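Local coordinates for protein 4-hydroxybenzoyl-CoA thioesterase (Staphylococcus aureus, PDB 6FDG) that probably hydrolyses acyl-CoA thioesters as a hotdog-fold thioesterase, consistent with a role as DHNA-CoA thioesterase in the vitamin K2 pathway, at residues V74-W79 with Y90-F95; Y3-I8 with I145-D150; K66-P71 with E100-G105; T58-N63 with G105-I110. All blocks are in the same frame, centred on the assembly; numbering follows the deposited sequence. Where two conformers were deposited one is given.

How the interactions relate
From the N terminus, strand 2-9 comes first, and one side of its start is met near the C terminus, where 145-150 returns to it in interaction 2; that contact spans almost the whole chain and encloses the other three. Within it, interaction 4 closes the stretch from 58-63 to 105-110, interaction 3 lies inside that one, and interaction 1, the hairpin of 74-79 and 90-95, is innermost. Interactions 3 and 4 share G105 on strand 101-113. K75 and E7 form a salt bridge between interactions 1 and 2. Interactions 1, 2 and 4 join neighbouring strands of one sheet that reaches from 146-147 to 57-64, while interaction 3 ties the loop 66-71 to the start of strand 101-113.

Interaction 1 of 4, residues V74-W79 with Y90-F95; sequences VKVKTW and YKYEIF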
loop_
_atom_site.group_PDB
_atom_site.type_symbol
_atom_site.label_atom_id
_atom_site.label_comp_id
_atom_site.label_asym_id
_atom_site.label_seq_id
_atom_site.Cartn_x
_atom_site.Cartn_y
_atom_site.Cartn_z
ATOM N N VAL A 74 5.201 8.566 -16.323
ATOM C CA VAL A 74 3.907 8.816 -16.950
ATOM C C VAL A 74 3.429 10.251 -16.786
ATOM O O VAL A 74 3.937 10.978 -15.895
ATOM C CB VAL A 74 2.832 7.840 -16.404
ATOM C CG1 VAL A 74 3.167 6.392 -16.545
ATOM C CG2 VAL A 74 2.446 8.161 -14.947
ATOM N N LYS A 75 2.473 10.667 -17.622
ATOM C CA LYS A 75 1.871 11.970 -17.485
ATOM C C LYS A 75 0.408 11.765 -17.330
ATOM O O LYS A 75 -0.243 10.989 -18.018
ATOM C CB LYS A 75 2.137 12.822 -18.743
ATOM C CG LYS A 75 3.646 13.138 -18.902
ATOM C CD LYS A 75 4.004 13.890 -20.181
ATOM C CE LYS A 75 5.546 13.868 -20.248
ATOM N NZ LYS A 75 6.192 14.331 -18.953
ATOM N N VAL A 76 -0.166 12.403 -16.292
ATOM C CA VAL A 76 -1.587 12.306 -15.948
ATOM C C VAL A 76 -2.282 13.607 -16.291
ATOM O O VAL A 76 -1.853 14.627 -15.750
ATOM C CB VAL A 76 -1.853 11.911 -14.486
ATOM C CG1 VAL A 76 -3.335 11.698 -14.340
ATOM C CG2 VAL A 76 -1.031 10.717 -14.087
ATOM N N LYS A 77 -3.241 13.600 -17.156
ATOM C CA LYS A 77 -4.059 14.753 -17.567
ATOM C C LYS A 77 -5.309 14.689 -16.703
ATOM O O LYS A 77 -6.009 13.670 -16.719
ATOM C CB LYS A 77 -4.379 14.707 -19.058
ATOM C CG LYS A 77 -5.252 15.851 -19.538
ATOM C CD LYS A 77 -5.432 15.723 -21.068
ATOM C CE LYS A 77 -6.172 16.902 -21.635
ATOM N NZ LYS A 77 -6.337 16.722 -23.133
ATOM N N THR A 78 -5.650 15.775 -16.000
ATOM C CA THR A 78 -6.792 15.905 -15.086
ATOM C C THR A 78 -7.664 17.032 -15.429
ATOM O O THR A 78 -7.104 18.132 -15.656
ATOM C CB THR A 78 -6.285 16.070 -13.667
ATOM O OG1 THR A 78 -5.411 15.043 -13.290
ATOM C CG2 THR A 78 -7.466 16.079 -12.662
ATOM N N TRP A 79 -8.943 16.858 -15.396
ATOM C CA TRP A 79 -9.887 18.004 -15.566
ATOM C C TRP A 79 -11.149 17.701 -14.790
ATOM O O TRP A 79 -11.365 16.574 -14.270
ATOM C CB TRP A 79 -10.278 18.274 -17.038
ATOM C CG TRP A 79 -10.999 17.246 -17.726
ATOM C CD1 TRP A 79 -12.356 17.230 -17.958
ATOM C CD2 TRP A 79 -10.494 16.089 -18.412
ATOM N NE1 TRP A 79 -12.711 16.123 -18.694
ATOM C CE2 TRP A 79 -11.580 15.425 -18.975
ATOM C CE3 TRP A 79 -9.201 15.528 -18.550
ATOM C CZ2 TRP A 79 -11.411 14.247 -19.791
ATOM C CZ3 TRP A 79 -9.094 14.379 -19.247
ATOM C CH2 TRP A 79 -10.158 13.790 -19.836
ATOM N N TYR A 90 -14.015 14.459 -11.374
ATOM C CA TYR A 90 -12.742 14.633 -12.081
ATOM C C TYR A 90 -12.600 13.507 -13.048
ATOM O O TYR A 90 -12.945 12.333 -12.742
ATOM C CB TYR A 90 -11.573 14.629 -11.127
ATOM C CG TYR A 90 -11.511 15.721 -10.109
ATOM C CD1 TYR A 90 -12.333 15.767 -9.017
ATOM C CD2 TYR A 90 -10.645 16.804 -10.323
ATOM C CE1 TYR A 90 -12.265 16.833 -8.100
ATOM C CE2 TYR A 90 -10.558 17.872 -9.389
ATOM C CZ TYR A 90 -11.383 17.827 -8.368
ATOM O OH TYR A 90 -11.321 18.899 -7.403
ATOM N N LYS A 91 -12.039 13.779 -14.221
ATOM C CA LYS A 91 -11.642 12.753 -15.192
ATOM C C LYS A 91 -10.166 12.852 -15.410
ATOM O O LYS A 91 -9.507 13.895 -15.277
ATOM C CB LYS A 91 -12.412 12.920 -16.523
ATOM C CG LYS A 91 -13.819 12.362 -16.430
ATOM C CD LYS A 91 -14.640 12.521 -17.704
ATOM C CE LYS A 91 -14.033 11.692 -18.794
ATOM N NZ LYS A 91 -15.218 11.248 -19.685
ATOM N N TYR A 92 -9.609 11.681 -15.787
ATOM C CA TYR A 92 -8.184 11.521 -15.972
ATOM C C TYR A 92 -7.828 10.721 -17.204
ATOM O O TYR A 92 -8.564 9.805 -17.639
ATOM C CB TYR A 92 -7.558 10.690 -14.832
ATOM C CG TYR A 92 -7.974 11.211 -13.451
ATOM C CD1 TYR A 92 -9.158 10.699 -12.859
ATOM C CD2 TYR A 92 -7.213 12.085 -12.749
ATOM C CE1 TYR A 92 -9.605 11.184 -11.628
ATOM C CE2 TYR A 92 -7.638 12.548 -11.471
ATOM C CZ TYR A 92 -8.791 12.039 -10.921
ATOM O OH TYR A 92 -9.194 12.471 -9.616
ATOM N N GLU A 93 -6.678 11.043 -17.750
ATOM C CA GLU A 93 -6.014 10.204 -18.820
ATOM C C GLU A 93 -4.590 10.037 -18.406
ATOM O O GLU A 93 -3.929 11.003 -18.024
ATOM C CB GLU A 93 -6.067 10.920 -20.204
ATOM C CG GLU A 93 -7.426 11.013 -20.764
ATOM C CD GLU A 93 -7.551 11.833 -22.073
ATOM O OE1 GLU A 93 -6.672 12.630 -22.320
ATOM O OE2 GLU A 93 -8.624 11.678 -22.640
ATOM N N ILE A 94 -4.052 8.817 -18.514
ATOM C CA ILE A 94 -2.653 8.560 -18.223
ATOM C C ILE A 94 -1.921 8.144 -19.509
ATOM O O ILE A 94 -2.389 7.228 -20.227
ATOM C CB ILE A 94 -2.429 7.452 -17.222
ATOM C CG1 ILE A 94 -3.200 7.763 -15.898
ATOM C CG2 ILE A 94 -0.960 7.235 -16.977
ATOM C CD1 ILE A 94 -3.005 6.719 -14.842
ATOM N N PHE A 95 -0.870 8.903 -19.828
ATOM C CA PHE A 95 -0.003 8.585 -21.003
ATOM C C PHE A 95 1.249 8.032 -20.501
ATOM O O PHE A 95 1.925 8.480 -19.564
ATOM C CB PHE A 95 0.187 9.901 -21.790
ATOM C CG PHE A 95 -1.076 10.497 -22.324
ATOM C CD1 PHE A 95 -1.612 10.128 -23.590
ATOM C CD2 PHE A 95 -1.813 11.420 -21.558
ATOM C CE1 PHE A 95 -2.836 10.615 -24.072
ATOM C CE2 PHE A 95 -3.023 11.912 -22.056
ATOM C CZ PHE A 95 -3.539 11.533 -23.277
HETATM O O HOH W 1 -8.606 14.527 -23.503
#
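Six backbone hydrogen bonds pair K75 with F95, K77 with E93 and W79 with K91, two to each pair. They include F95 N to K75 O at 2.8 Å and K77 N to E93 O at 2.8 Å.

Between these pairs, V76 faces I94 and T78 faces Y92 on the side covered by helix 26-41. V76 CG2, one of the two methyls on the branched CB, lies 4.1 Å from I94 CG1, and T78 OG1 is 3.5 Å from Y92 CD2; beta-branched and aromatic residues suit this buried face. Y92 OH reaches T107 and R34, so its polar end is satisfied.

The other face carries long charged or aromatic side chains, K75, K77, W79, K91, E93 and F95. A chi1 of 64° swings the W79 indole across K91, whose CB sits over the six-membered ring, 3.9 Å from its centroid, in a CH-pi contact. E93 OE2 meets the ring edge at W79 CH2, 3.8 Å away. K77 runs extended beside E93, its NZ 4.2 Å from E93 OE1, too far for a salt bridge; a water links them, accepting from NZ and donating weakly to OE1.

This is an antiparallel beta hairpin in the sheet that wraps the central helix of the hotdog fold.

Interaction 2 of 4, residues Y3-I8 with I145-D150; sequences YSITEI and IVEIMD
Y3 and E147 meet where the chain's late strand, 146-147, adds in parallel to strand 2-9 at one end of the hotdog sheet. Two backbone bonds make the join: Y3 N donates to V146 O at 2.9 Å, and I148 N donates to Y3 O at 2.9 Å. Y3 thus bonds through its N and its O to V146 and I148, the residues on either side of E147 in the sequence, the pattern of a parallel bridge.

The side chain of Y3 starts with CG between its backbone N and carbonyl carbon (chi1 68°), a turn that carries the ring over the neighbouring strand. From CB, which packs against T78, the path reaches CG and then CD2, 3.5 Å from V146 O. CE2 touches I145 CG2 at the ring edge. On the other branch CE1 meets the CB and CG of E147, while E147 CA stands over the ring centre; CZ is also close to E147 CB. A large flat ring suits this place because one face can lie against a strand backbone and the aliphatic base of a glutamate. K77 adds a cation-pi contact from its own strand.

E147 extends onward, its carboxylate 6° from parallel with the ring, and OE2 lies 3.6 Å from I5 CB. A water accepting from I5 N also approaches E147 OE2 and I148 O. At the far end of the tyrosine, another water sits 2.8 Å from Y3 OH and donates weakly to E147 OE1, 3.5 Å away.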
loop_
_atom_site.group_PDB
_atom_site.type_symbol
_atom_site.label_atom_id
_atom_site.label_comp_id
_atom_site.label_asym_id
_atom_site.label_seq_id
_atom_site.Cartn_x
_atom_site.Cartn_y
_atom_site.Cartn_z
ATOM N N TYR A 3 -7.273 21.900 -17.939
ATOM C CA TYR A 3 -6.657 20.685 -17.424
ATOM C C TYR A 3 -5.319 20.883 -16.888
ATOM O O TYR A 3 -4.634 21.908 -17.196
ATOM C CB TYR A 3 -6.616 19.618 -18.492
ATOM C CG TYR A 3 -5.648 19.885 -19.713
ATOM C CD1 TYR A 3 -4.367 19.515 -19.707
ATOM C CD2 TYR A 3 -6.100 20.634 -20.815
ATOM C CE1 TYR A 3 -3.437 19.803 -20.797
ATOM C CE2 TYR A 3 -5.240 20.951 -21.892
ATOM C CZ TYR A 3 -3.945 20.557 -21.789
ATOM O OH TYR A 3 -3.010 20.773 -22.854
ATOM N N SER A 4 -4.792 20.025 -16.006
ATOM C CA SER A 4 -3.457 19.983 -15.532
ATOM C C SER A 4 -2.748 18.722 -16.124
ATOM O O SER A 4 -3.405 17.759 -16.518
ATOM C CB SER A 4 -3.362 19.996 -14.004
ATOM O OG SER A 4 -4.070 18.885 -13.507
ATOM N N ILE A 5 -1.399 18.785 -16.136
ATOM C CA ILE A 5 -0.556 17.625 -16.404
ATOM C C ILE A 5 0.348 17.406 -15.286
ATOM O O ILE A 5 1.061 18.328 -14.814
ATOM C CB ILE A 5 0.326 17.825 -17.723
ATOM C CG1 ILE A 5 -0.584 18.030 -18.890
ATOM C CG2 ILE A 5 1.310 16.615 -17.867
ATOM C CD1 ILE A 5 -1.316 16.871 -19.383
ATOM N N THR A 6 0.318 16.178 -14.707
ATOM C CA THR A 6 1.160 15.803 -13.628
ATOM C C THR A 6 2.086 14.695 -14.028
ATOM O O THR A 6 1.619 13.629 -14.505
ATOM C CB THR A 6 0.287 15.307 -12.446
ATOM O OG1 THR A 6 -0.737 16.246 -12.137
ATOM C CG2 THR A 6 1.110 14.999 -11.204
ATOM N N GLU A 7 3.371 14.800 -13.754
ATOM C CA GLU A 7 4.320 13.715 -14.057
ATOM C C GLU A 7 4.487 12.876 -12.786
ATOM O O GLU A 7 4.698 13.403 -11.686
ATOM C CB GLU A 7 5.673 14.310 -14.453
ATOM C CG GLU A 7 5.591 15.109 -15.759
ATOM C CD GLU A 7 7.005 15.484 -16.256
ATOM O OE1 GLU A 7 7.746 14.554 -16.637
ATOM O OE2 GLU A 7 7.370 16.681 -16.208
ATOM N N ILE A 8 4.440 11.559 -12.968
ATOM C CA ILE A 8 4.633 10.594 -11.920
ATOM C C ILE A 8 5.665 9.562 -12.386
ATOM O O ILE A 8 5.557 9.042 -13.491
ATOM C CB ILE A 8 3.290 9.903 -11.559
ATOM C CG1 ILE A 8 2.253 10.959 -11.115
ATOM C CG2 ILE A 8 3.527 8.779 -10.543
ATOM C CD1 ILE A 8 0.914 10.345 -10.727
ATOM N N ILE A 145 -9.740 25.315 -24.096
ATOM C CA ILE A 145 -8.706 24.350 -23.939
ATOM C C ILE A 145 -7.521 25.065 -23.358
ATOM O O ILE A 145 -6.802 25.909 -24.030
ATOM C CB ILE A 145 -8.298 23.604 -25.241
ATOM C CG1 ILE A 145 -9.553 22.975 -25.817
ATOM C CG2 ILE A 145 -7.148 22.635 -24.931
ATOM C CD1 ILE A 145 -9.439 22.352 -27.201
ATOM N N VAL A 146 -7.135 24.883 -22.111
ATOM C CA VAL A 146 -6.041 25.518 -21.455
ATOM C C VAL A 146 -5.288 24.583 -20.495
ATOM O O VAL A 146 -6.056 23.944 -19.636
ATOM C CB VAL A 146 -6.595 26.753 -20.595
ATOM C CG1 VAL A 146 -5.487 27.476 -19.857
ATOM C CG2 VAL A 146 -7.437 27.675 -21.467
ATOM N N GLU A 147 -3.996 24.492 -20.448
ATOM C CA GLU A 147 -3.274 23.813 -19.408
ATOM C C GLU A 147 -2.983 24.732 -18.331
ATOM O O GLU A 147 -2.196 25.758 -18.551
ATOM C CB GLU A 147 -1.992 23.170 -19.866
ATOM C CG GLU A 147 -1.259 22.286 -18.866
ATOM C CD GLU A 147 0.223 21.901 -19.042
ATOM O OE1 GLU A 147 0.791 22.217 -20.060
ATOM O OE2 GLU A 147 0.935 21.384 -18.119
ATOM N N ILE A 148 -3.479 24.543 -17.113
ATOM C CA ILE A 148 -3.082 25.360 -15.987
ATOM C C ILE A 148 -1.806 24.919 -15.456
ATOM O O ILE A 148 -1.429 23.734 -15.444
ATOM C CB ILE A 148 -4.189 25.383 -14.891
ATOM C CG1 ILE A 148 -4.519 23.943 -14.379
ATOM C CG2 ILE A 148 -5.418 26.109 -15.458
ATOM C CD1 ILE A 148 -5.453 23.959 -13.164
ATOM N N MET A 149 -1.009 25.875 -14.968
ATOM C CA MET A 149 0.294 25.614 -14.368
ATOM C C MET A 149 0.721 26.714 -13.457
ATOM O O MET A 149 0.152 27.785 -13.464
ATOM C CB MET A 149 1.332 25.309 -15.374
ATOM C CG MET A 149 1.464 26.462 -16.237
ATOM S SD MET A 149 2.748 26.282 -17.577
ATOM C CE MET A 149 1.664 25.880 -18.922
ATOM N N ASP A 150 1.742 26.428 -12.594
ATOM C CA ASP A 150 2.231 27.458 -11.697
ATOM C C ASP A 150 2.931 28.568 -12.474
ATOM O O ASP A 150 3.552 28.180 -13.527
ATOM C CB ASP A 150 3.261 26.847 -10.680
ATOM C CG ASP A 150 2.652 25.687 -9.939
ATOM O OD1 ASP A 150 1.674 25.980 -9.209
ATOM O OD2 ASP A 150 3.019 24.535 -10.236
HETATM O O HOH W 2 -0.358 20.026 -22.505
HETATM O O HOH W 3 -0.041 21.360 -15.636
#

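Interaction 3 of 4, residues K66-P71 with E100-G105; sequences KSIFYP and ELATTG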
loop_
_atom_site.group_PDB
_atom_site.type_symbol
_atom_site.label_atom_id
_atom_site.label_comp_id
_atom_site.label_asym_id
_atom_site.label_seq_id
_atom_site.Cartn_x
_atom_site.Cartn_y
_atom_site.Cartn_z
ATOM N N LYS A 66 -3.767 -0.140 -21.564
ATOM C CA LYS A 66 -2.460 -0.745 -21.716
ATOM C C LYS A 66 -1.887 -0.963 -20.364
ATOM O O LYS A 66 -1.947 -0.043 -19.512
ATOM C CB LYS A 66 -1.472 0.176 -22.530
ATOM C CG LYS A 66 -1.897 0.442 -23.937
ATOM C CD LYS A 66 -0.758 1.160 -24.653
ATOM C CE LYS A 66 -0.541 0.691 -26.088
ATOM N NZ LYS A 66 -1.567 1.324 -26.942
ATOM N N SER A 67 -1.216 -2.058 -20.096
ATOM C CA SER A 67 -0.384 -2.210 -18.912
ATOM C C SER A 67 0.709 -1.187 -18.807
ATOM O O SER A 67 1.266 -0.708 -19.905
ATOM C CB SER A 67 0.112 -3.687 -18.706
ATOM O OG SER A 67 -0.995 -4.500 -18.421
ATOM N N ILE A 68 1.108 -0.743 -17.652
ATOM C CA ILE A 68 2.268 0.110 -17.398
ATOM C C ILE A 68 3.329 -0.763 -16.757
ATOM O O ILE A 68 3.130 -1.346 -15.642
ATOM C CB ILE A 68 1.889 1.397 -16.590
ATOM C CG1 ILE A 68 0.817 2.180 -17.386
ATOM C CG2 ILE A 68 3.046 2.240 -16.240
ATOM C CD1 ILE A 68 0.232 3.387 -16.676
ATOM N N PHE A 69 4.421 -1.035 -17.549
ATOM C CA PHE A 69 5.531 -1.861 -17.060
ATOM C C PHE A 69 6.528 -0.957 -16.410
ATOM O O PHE A 69 6.923 0.086 -16.918
ATOM C CB PHE A 69 6.163 -2.580 -18.199
ATOM C CG PHE A 69 5.280 -3.697 -18.809
ATOM C CD1 PHE A 69 4.392 -3.369 -19.796
ATOM C CD2 PHE A 69 5.410 -4.993 -18.378
ATOM C CE1 PHE A 69 3.580 -4.337 -20.356
ATOM C CE2 PHE A 69 4.635 -6.032 -18.956
ATOM C CZ PHE A 69 3.698 -5.654 -19.919
ATOM N N TYR A 70 6.940 -1.278 -15.193
ATOM C CA TYR A 70 7.946 -0.570 -14.468
ATOM C C TYR A 70 9.444 -0.869 -15.156
ATOM O O TYR A 70 9.654 -1.996 -15.588
ATOM C CB TYR A 70 7.976 -1.161 -13.064
ATOM C CG TYR A 70 9.131 -0.629 -12.273
ATOM C CD1 TYR A 70 9.066 0.548 -11.599
ATOM C CD2 TYR A 70 10.415 -1.266 -12.346
ATOM C CE1 TYR A 70 10.160 1.094 -10.980
ATOM C CE2 TYR A 70 11.497 -0.746 -11.683
ATOM C CZ TYR A 70 11.274 0.432 -10.908
ATOM O OH TYR A 70 12.371 0.942 -10.323
ATOM N N PRO A 71 10.304 0.085 -15.151
ATOM C CA PRO A 71 10.214 1.466 -14.789
ATOM C C PRO A 71 9.340 2.287 -15.814
ATOM O O PRO A 71 9.238 1.901 -17.020
ATOM C CB PRO A 71 11.629 1.952 -14.707
ATOM C CG PRO A 71 12.269 1.162 -15.764
ATOM C CD PRO A 71 11.624 -0.197 -15.784
ATOM N N GLU A 100 1.490 7.081 -25.498
ATOM C CA GLU A 100 0.309 6.309 -25.747
ATOM C C GLU A 100 -0.693 6.431 -24.536
ATOM O O GLU A 100 -0.196 6.507 -23.407
ATOM C CB GLU A 100 0.626 4.836 -25.895
ATOM C CG GLU A 100 1.638 4.570 -27.024
ATOM C CD GLU A 100 2.451 3.299 -26.941
ATOM O OE1 GLU A 100 2.519 2.511 -25.970
ATOM O OE2 GLU A 100 3.151 3.041 -28.022
ATOM N N LEU A 101 -1.947 6.492 -24.875
ATOM C CA LEU A 101 -3.027 6.465 -23.819
ATOM C C LEU A 101 -3.113 5.109 -23.129
ATOM O O LEU A 101 -3.416 4.074 -23.812
ATOM C CB LEU A 101 -4.307 6.826 -24.435
ATOM C CG LEU A 101 -5.510 6.913 -23.392
ATOM C CD1 LEU A 101 -5.279 7.992 -22.409
ATOM C CD2 LEU A 101 -6.794 6.976 -24.154
ATOM N N ALA A 102 -2.649 5.048 -21.873
ATOM C CA ALA A 102 -2.594 3.796 -21.114
ATOM C C ALA A 102 -3.884 3.515 -20.304
ATOM O O ALA A 102 -4.234 2.409 -20.001
ATOM C CB ALA A 102 -1.411 3.707 -20.286
ATOM N N THR A 103 -4.502 4.610 -19.821
ATOM C CA THR A 103 -5.574 4.512 -18.838
ATOM C C THR A 103 -6.458 5.721 -18.856
ATOM O O THR A 103 -5.969 6.838 -19.108
ATOM C CB THR A 103 -4.894 4.494 -17.377
ATOM O OG1 THR A 103 -3.624 3.969 -17.396
ATOM C CG2 THR A 103 -5.809 3.904 -16.404
ATOM N N THR A 104 -7.736 5.544 -18.601
ATOM C CA THR A 104 -8.671 6.614 -18.357
ATOM C C THR A 104 -9.384 6.332 -17.076
ATOM O O THR A 104 -9.306 5.202 -16.521
ATOM C CB THR A 104 -9.702 6.800 -19.461
ATOM O OG1 THR A 104 -10.496 5.642 -19.621
ATOM C CG2 THR A 104 -8.964 7.055 -20.803
ATOM N N GLY A 105 -10.011 7.345 -16.453
ATOM C CA GLY A 105 -10.849 7.021 -15.264
ATOM C C GLY A 105 -11.484 8.250 -14.752
ATOM O O GLY A 105 -11.424 9.377 -15.398
HETATM O O HOH W 4 -3.203 1.204 -17.341
#
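A water between the segments lies 2.8 Å from K66 O, to which it donates, and 2.8 Å from T103 OG1. It joins the loop to the strand where the two backbones have begun to part. One direct backbone bond accompanies it: K66 N donates to A102 O at 3.0 Å, and the C=O...N angle of 127° brings the amide to the carbonyl from well off its axis, tilted from its plane.

Around that bond the side chains pack lightly. K66 CB rests near A102 CA and CB, and its chain, bent further out, carries CE to 3.6 Å from E100 OE1. The two side chains cross at about a right angle, and K66 NZ stays 4.4 Å from E100 OE1, beyond a salt bridge; E100 OE1 is instead hydrogen-bonded by N96.

A102 and T103 both face I94, a classic beta bulge at the start of strand 101-113 in the hotdog sheet. The small methyl of A102 suits the spot, since it is flanked by K66 O and by I68. With CG1 anti to its carbonyl carbon (chi1 -58°), I68 sets CG1 4.0 Å from A102 CB and carries CD1 on to T103 OG1, also 4.0 Å away. The same isoleucine touches Y26 and W29 of helix 26-41, so an apolar branched residue fits between helix and strand. Further along the loop, F69 meets F117 of the third subunit.

Interaction 4 of 4, residues T58-N63 with G105-I110; sequences TDLNVN and GSTELI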
loop_
_atom_site.group_PDB
_atom_site.type_symbol
_atom_site.label_atom_id
_atom_site.label_comp_id
_atom_site.label_asym_id
_atom_site.label_seq_id
_atom_site.Cartn_x
_atom_site.Cartn_y
_atom_site.Cartn_z
ATOM N N THR A 58 -16.170 9.276 -3.445
ATOM C CA THR A 58 -17.387 8.568 -3.369
ATOM C C THR A 58 -17.660 7.640 -4.525
ATOM O O THR A 58 -18.532 6.743 -4.437
ATOM C CB THR A 58 -18.597 9.523 -3.121
ATOM O OG1 THR A 58 -18.756 10.338 -4.287
ATOM C CG2 THR A 58 -18.390 10.227 -1.787
ATOM N N ASP A 59 -16.887 7.755 -5.625
ATOM C CA ASP A 59 -17.029 6.843 -6.775
ATOM C C ASP A 59 -15.735 6.837 -7.463
ATOM O O ASP A 59 -15.105 7.914 -7.699
ATOM C CB ASP A 59 -18.086 7.293 -7.773
ATOM C CG ASP A 59 -18.445 6.289 -8.742
ATOM O OD1 ASP A 59 -19.138 5.343 -8.372
ATOM O OD2 ASP A 59 -18.021 6.405 -9.877
ATOM N N LEU A 60 -15.232 5.696 -7.885
ATOM C CA LEU A 60 -13.937 5.500 -8.556
ATOM C C LEU A 60 -14.188 4.686 -9.817
ATOM O O LEU A 60 -14.854 3.596 -9.699
ATOM C CB LEU A 60 -12.919 4.798 -7.657
ATOM C CG LEU A 60 -11.631 4.323 -8.338
ATOM C CD1 LEU A 60 -10.753 5.522 -8.755
ATOM C CD2 LEU A 60 -10.892 3.456 -7.362
ATOM N N ASN A 61 -13.654 5.074 -10.969
ATOM C CA ASN A 61 -13.670 4.268 -12.186
ATOM C C ASN A 61 -12.335 4.339 -12.788
ATOM O O ASN A 61 -11.714 5.385 -12.901
ATOM C CB ASN A 61 -14.694 4.850 -13.141
ATOM C CG ASN A 61 -16.078 4.982 -12.461
ATOM O OD1 ASN A 61 -16.466 6.079 -11.909
ATOM N ND2 ASN A 61 -16.808 3.912 -12.392
ATOM N N VAL A 62 -11.784 3.175 -13.204
ATOM C CA VAL A 62 -10.491 3.103 -13.904
ATOM C C VAL A 62 -10.653 2.151 -15.090
ATOM O O VAL A 62 -11.173 1.035 -14.903
ATOM C CB VAL A 62 -9.341 2.587 -13.067
ATOM C CG1 VAL A 62 -8.009 2.847 -13.712
ATOM C CG2 VAL A 62 -9.314 3.245 -11.607
ATOM N N ASN A 63 -10.307 2.574 -16.297
ATOM C CA ASN A 63 -10.317 1.676 -17.457
ATOM C C ASN A 63 -8.966 1.581 -18.000
ATOM O O ASN A 63 -8.400 2.609 -18.451
ATOM C CB ASN A 63 -11.231 2.262 -18.482
ATOM C CG ASN A 63 -11.493 1.291 -19.619
ATOM O OD1 ASN A 63 -10.708 1.169 -20.480
ATOM N ND2 ASN A 63 -12.514 0.463 -19.463
ATOM N N GLY A 105 -10.011 7.345 -16.453
ATOM C CA GLY A 105 -10.849 7.021 -15.264
ATOM C C GLY A 105 -11.484 8.250 -14.752
ATOM O O GLY A 105 -11.424 9.377 -15.398
ATOM N N SER A 106 -12.148 8.151 -13.616
ATOM C CA SER A 106 -12.839 9.247 -13.005
ATOM C C SER A 106 -12.968 9.034 -11.528
ATOM O O SER A 106 -12.913 7.893 -11.013
ATOM C CB SER A 106 -14.214 9.476 -13.588
ATOM O OG SER A 106 -15.059 8.367 -13.441
ATOM N N THR A 107 -13.109 10.108 -10.772
ATOM C CA THR A 107 -13.422 10.107 -9.343
ATOM C C THR A 107 -14.465 11.126 -8.998
ATOM O O THR A 107 -14.273 12.354 -9.379
ATOM C CB THR A 107 -12.232 10.371 -8.459
ATOM O OG1 THR A 107 -11.658 11.668 -8.818
ATOM C CG2 THR A 107 -11.137 9.285 -8.541
ATOM N N GLU A 108 -15.508 10.760 -8.269
ATOM C CA GLU A 108 -16.457 11.744 -7.672
ATOM C C GLU A 108 -15.981 12.024 -6.300
ATOM O O GLU A 108 -15.638 11.123 -5.512
ATOM C CB GLU A 108 -17.834 11.126 -7.703
ATOM C CG GLU A 108 -18.914 12.124 -7.106
ATOM C CD GLU A 108 -20.234 11.416 -7.061
ATOM O OE1 GLU A 108 -20.298 10.380 -6.373
ATOM O OE2 GLU A 108 -21.174 11.892 -7.667
ATOM N N LEU A 109 -16.000 13.327 -5.915
ATOM C CA LEU A 109 -15.537 13.865 -4.627
ATOM C C LEU A 109 -16.698 14.668 -4.026
ATOM O O LEU A 109 -17.412 15.367 -4.775
ATOM C CB LEU A 109 -14.352 14.753 -4.730
ATOM C CG LEU A 109 -12.972 14.223 -4.982
ATOM C CD1 LEU A 109 -12.437 13.695 -3.751
ATOM C CD2 LEU A 109 -12.803 13.256 -6.101
ATOM N N ILE A 110 -16.833 14.602 -2.746
ATOM C CA ILE A 110 -17.761 15.463 -1.923
ATOM C C ILE A 110 -16.883 16.136 -0.891
ATOM O O ILE A 110 -15.739 15.792 -0.669
ATOM C CB ILE A 110 -18.966 14.701 -1.316
ATOM C CG1 ILE A 110 -18.489 13.611 -0.344
ATOM C CG2 ILE A 110 -19.779 14.123 -2.414
ATOM C CD1 ILE A 110 -19.521 12.894 0.502
#
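A classic beta bulge, with T58 and D59 both facing E108, begins this antiparallel pairing of strand 57-64 with strand 101-113 in the hotdog sheet. At the bulge T58 N donates to E108 O at 2.8 Å. The hydroxyl branch of T58 (chi1 67°) sits in the gap between N and C of its own backbone, from where OG1 donates to E108 OE1 at 2.6 Å, reaching it on the anti side and 30° out of the carboxylate plane. A threonine suits the place because its other branch, CG2, packs 3.7 Å from I110 CG1.

Onward, E108 N bonds to D59 O, and N61 and S106 exchange two backbone bonds. L60 CD1 meets T107 CG2 at 3.8 Å on the buried face. V62 CA and G105 CA approach to 4.2 Å; glycine suits the place because a CB there would run into N61 O and press on V62 CA.

L60 and V62 pack on helix 26-41, strand 88-95 flanks 101-113, and residues 59-63 pair antiparallel with a strand of the third subunit, continuing the sheet across the interface.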